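Local coordinates for protein retinol dehydratase (Spodoptera frugiperda, PDB 1FMJ) that dehydrates retinol to anhydroretinol and belongs to the sulfotransferase family, binding adenosine 3',5'-diphosphate beside the retinol, at residues 8-16 and 50-58. Numbering follows the deposited sequence.
Sequences PFPYEFREL and LKDAANIYN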
loop_
_atom_site.group_PDB
_atom_site.type_symbol
_atom_site.label_atom_id
_atom_site.label_comp_id
_atom_site.label_asym_id
_atom_site.label_seq_id
_atom_site.Cartn_x
_atom_site.Cartn_y
_atom_site.Cartn_z
ATOM N N PRO A 8 0.967 -8.822 -24.161
ATOM C CA PRO A 8 2.442 -8.786 -24.354
ATOM C C PRO A 8 3.062 -7.706 -23.465
ATOM O O PRO A 8 2.885 -6.516 -23.720
ATOM C CB PRO A 8 2.697 -8.468 -25.823
ATOM C CG PRO A 8 1.339 -8.797 -26.472
ATOM C CD PRO A 8 0.288 -8.445 -25.413
ATOM N N PHE A 9 3.794 -8.119 -22.433
ATOM C CA PHE A 9 4.416 -7.171 -21.516
ATOM C C PHE A 9 5.357 -6.237 -22.279
ATOM O O PHE A 9 6.409 -6.651 -22.758
ATOM C CB PHE A 9 5.172 -7.920 -20.411
ATOM C CG PHE A 9 5.383 -7.107 -19.173
ATOM C CD1 PHE A 9 4.300 -6.527 -18.517
ATOM C CD2 PHE A 9 6.659 -6.900 -18.665
ATOM C CE1 PHE A 9 4.490 -5.751 -17.375
ATOM C CE2 PHE A 9 6.858 -6.126 -17.523
ATOM C CZ PHE A 9 5.771 -5.550 -16.879
ATOM N N PRO A 10 4.984 -4.954 -22.390
ATOM C CA PRO A 10 5.762 -3.937 -23.099
ATOM C C PRO A 10 6.828 -3.207 -22.301
ATOM O O PRO A 10 7.374 -2.216 -22.776
ATOM C CB PRO A 10 4.685 -2.980 -23.580
ATOM C CG PRO A 10 3.774 -2.946 -22.396
ATOM C CD PRO A 10 3.672 -4.412 -21.990
ATOM N N TYR A 11 7.138 -3.687 -21.103
ATOM C CA TYR A 11 8.118 -3.005 -20.275
ATOM C C TYR A 11 9.446 -3.711 -20.064
ATOM O O TYR A 11 9.506 -4.928 -19.910
ATOM C CB TYR A 11 7.508 -2.709 -18.906
ATOM C CG TYR A 11 6.246 -1.891 -18.973
ATOM C CD1 TYR A 11 5.062 -2.358 -18.412
ATOM C CD2 TYR A 11 6.239 -0.639 -19.583
ATOM C CE1 TYR A 11 3.899 -1.598 -18.450
ATOM C CE2 TYR A 11 5.076 0.133 -19.627
ATOM C CZ TYR A 11 3.915 -0.356 -19.054
ATOM O OH TYR A 11 2.778 0.413 -19.056
ATOM N N GLU A 12 10.513 -2.925 -20.063
ATOM C CA GLU A 12 11.844 -3.448 -19.817
ATOM C C GLU A 12 12.225 -2.872 -18.462
ATOM O O GLU A 12 11.660 -1.865 -18.035
ATOM C CB GLU A 12 12.835 -2.958 -20.870
ATOM C CG GLU A 12 12.493 -3.328 -22.295
ATOM C CD GLU A 12 13.629 -3.012 -23.247
ATOM O OE1 GLU A 12 14.290 -1.969 -23.049
ATOM O OE2 GLU A 12 13.856 -3.796 -24.193
ATOM N N PHE A 13 13.170 -3.509 -17.785
ATOM C CA PHE A 13 13.604 -3.028 -16.487
ATOM C C PHE A 13 15.104 -2.799 -16.538
ATOM O O PHE A 13 15.798 -3.327 -17.409
ATOM C CB PHE A 13 13.266 -4.056 -15.398
ATOM C CG PHE A 13 14.084 -5.314 -15.473
ATOM C CD1 PHE A 13 15.320 -5.396 -14.833
ATOM C CD2 PHE A 13 13.624 -6.416 -16.192
ATOM C CE1 PHE A 13 16.088 -6.564 -14.904
ATOM C CE2 PHE A 13 14.385 -7.583 -16.269
ATOM C CZ PHE A 13 15.618 -7.658 -15.624
ATOM N N ARG A 14 15.604 -1.999 -15.612
ATOM C CA ARG A 14 17.032 -1.736 -15.575
ATOM C C ARG A 14 17.480 -1.716 -14.137
ATOM O O ARG A 14 16.700 -1.398 -13.231
ATOM C CB ARG A 14 17.370 -0.389 -16.218
ATOM C CG ARG A 14 16.992 0.822 -15.375
ATOM C CD ARG A 14 17.462 2.102 -16.042
ATOM N NE ARG A 14 17.093 3.307 -15.301
ATOM C CZ ARG A 14 17.565 3.630 -14.099
ATOM N NH1 ARG A 14 18.432 2.835 -13.488
ATOM N NH2 ARG A 14 17.172 4.755 -13.509
ATOM N N GLU A 15 18.740 -2.069 -13.936
ATOM C CA GLU A 15 19.325 -2.073 -12.612
ATOM C C GLU A 15 19.489 -0.607 -12.256
ATOM O O GLU A 15 19.393 0.260 -13.126
ATOM C CB GLU A 15 20.694 -2.749 -12.648
ATOM C CG GLU A 15 20.682 -4.192 -13.142
ATOM C CD GLU A 15 20.026 -5.139 -12.160
ATOM O OE1 GLU A 15 20.277 -4.987 -10.944
ATOM O OE2 GLU A 15 19.275 -6.042 -12.601
ATOM N N LEU A 16 19.715 -0.330 -10.979
ATOM C CA LEU A 16 19.918 1.038 -10.529
ATOM C C LEU A 16 21.346 1.422 -10.924
ATOM O O LEU A 16 22.249 0.588 -10.867
ATOM C CB LEU A 16 19.745 1.108 -9.009
ATOM C CG LEU A 16 18.302 0.945 -8.517
ATOM C CD1 LEU A 16 18.249 0.492 -7.060
ATOM C CD2 LEU A 16 17.586 2.272 -8.701
ATOM N N LEU A 50 9.478 -9.205 -11.122
ATOM C CA LEU A 50 9.646 -9.563 -12.524
ATOM C C LEU A 50 9.191 -10.962 -12.935
ATOM O O LEU A 50 8.888 -11.191 -14.103
ATOM C CB LEU A 50 11.108 -9.355 -12.936
ATOM C CG LEU A 50 11.669 -7.931 -12.835
ATOM C CD1 LEU A 50 13.173 -7.950 -13.074
ATOM C CD2 LEU A 50 10.986 -7.024 -13.843
ATOM N N LYS A 51 9.147 -11.908 -12.002
ATOM C CA LYS A 51 8.711 -13.257 -12.353
ATOM C C LYS A 51 7.191 -13.340 -12.555
ATOM O O LYS A 51 6.685 -14.301 -13.131
ATOM C CB LYS A 51 9.157 -14.256 -11.275
ATOM C CG LYS A 51 8.581 -13.983 -9.894
ATOM C CD LYS A 51 9.197 -14.860 -8.805
ATOM C CE LYS A 51 8.551 -14.557 -7.450
ATOM N NZ LYS A 51 9.168 -15.301 -6.317
ATOM N N ASP A 52 6.461 -12.319 -12.109
ATOM C CA ASP A 52 5.002 -12.329 -12.230
ATOM C C ASP A 52 4.431 -11.070 -12.895
ATOM O O ASP A 52 3.212 -10.916 -12.997
ATOM C CB ASP A 52 4.403 -12.518 -10.830
ATOM C CG ASP A 52 2.931 -12.910 -10.854
ATOM O OD1 ASP A 52 2.551 -13.769 -11.670
ATOM O OD2 ASP A 52 2.155 -12.381 -10.034
ATOM N N ALA A 53 5.302 -10.181 -13.363
ATOM C CA ALA A 53 4.854 -8.930 -13.989
ATOM C C ALA A 53 3.944 -9.108 -15.207
ATOM O O ALA A 53 2.903 -8.462 -15.310
ATOM C CB ALA A 53 6.061 -8.071 -14.362
ATOM N N ALA A 54 4.337 -9.982 -16.127
ATOM C CA ALA A 54 3.537 -10.233 -17.328
ATOM C C ALA A 54 2.183 -10.856 -16.975
ATOM O O ALA A 54 1.146 -10.467 -17.522
ATOM C CB ALA A 54 4.298 -11.139 -18.266
ATOM N N ASN A 55 2.199 -11.822 -16.059
ATOM C CA ASN A 55 0.973 -12.484 -15.626
ATOM C C ASN A 55 -0.001 -11.481 -15.022
ATOM O O ASN A 55 -1.205 -11.541 -15.274
ATOM C CB ASN A 55 1.285 -13.558 -14.586
ATOM C CG ASN A 55 1.834 -14.824 -15.203
ATOM O OD1 ASN A 55 2.195 -15.755 -14.495
ATOM N ND2 ASN A 55 1.899 -14.864 -16.525
ATOM N N ILE A 56 0.525 -10.558 -14.224
ATOM C CA ILE A 56 -0.318 -9.550 -13.595
ATOM C C ILE A 56 -0.840 -8.566 -14.638
ATOM O O ILE A 56 -1.927 -8.023 -14.504
ATOM C CB ILE A 56 0.454 -8.806 -12.485
ATOM C CG1 ILE A 56 0.637 -9.740 -11.283
ATOM C CG2 ILE A 56 -0.296 -7.553 -12.067
ATOM C CD1 ILE A 56 1.661 -9.258 -10.264
ATOM N N TYR A 57 -0.060 -8.355 -15.690
ATOM C CA TYR A 57 -0.449 -7.446 -16.758
ATOM C C TYR A 57 -1.590 -8.090 -17.544
ATOM O O TYR A 57 -2.429 -7.406 -18.127
ATOM C CB TYR A 57 0.746 -7.204 -17.681
ATOM C CG TYR A 57 0.586 -6.033 -18.621
ATOM C CD1 TYR A 57 0.500 -4.728 -18.132
ATOM C CD2 TYR A 57 0.518 -6.227 -20.002
ATOM C CE1 TYR A 57 0.349 -3.644 -18.996
ATOM C CE2 TYR A 57 0.366 -5.152 -20.874
ATOM C CZ TYR A 57 0.284 -3.863 -20.365
ATOM O OH TYR A 57 0.132 -2.801 -21.224
ATOM N N ASN A 58 -1.622 -9.415 -17.536
ATOM C CA ASN A 58 -2.644 -10.152 -18.263
ATOM C C ASN A 58 -3.633 -10.887 -17.364
ATOM O O ASN A 58 -4.402 -11.707 -17.845
ATOM C CB ASN A 58 -1.970 -11.161 -19.196
ATOM C CG ASN A 58 -1.233 -10.492 -20.337
ATOM O OD1 ASN A 58 -1.850 -10.050 -21.312
ATOM N ND2 ASN A 58 0.092 -10.389 -20.213
#
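F9 and Y57 meet through matching first torsions: in each, CG is anti to the backbone nitrogen (chi1 -158° in F9), which brings the edge of F9, at CD1, against the ring of Y57. The result is a T-shaped stack, the edge of F9 toward the face of Y57, with centroids 5.5 Å apart and planes at 78°. The pair illustrates how an extended N-terminal segment at the protein surface, away from the retinol and nucleotide pockets, can be fastened to a short helix largely by aromatic rings set against methyls and one another. One face of F9 lies over the helix backbone at A53 and A54, while its CZ reaches the methyl CB of A53 at 3.6 Å. P10 and Y57 approach from opposite directions, CD of P10 coming within 3.6 Å of CE2 of Y57, and Y11 passes more loosely, its hydroxyl bonded instead to the carbonyl of S168. Replacing Y57 by an alanine would probably leave the edge of F9 without its aromatic face and CD of P10 without its neighbouring ring. Farther along, F13, in the strand that pairs with 35-38, spreads its ring against L50: CD1 of L50 stands 3.3 Å from the centroid of the F13 ring, 8° off the normal, a nearly axial CH-pi contact. With carbon meeting carbon almost throughout, 8-16 is joined to helix 53-57 and the residues leading into it by shape and dispersion, without hydrogen bonds between the two segments to set their orientation.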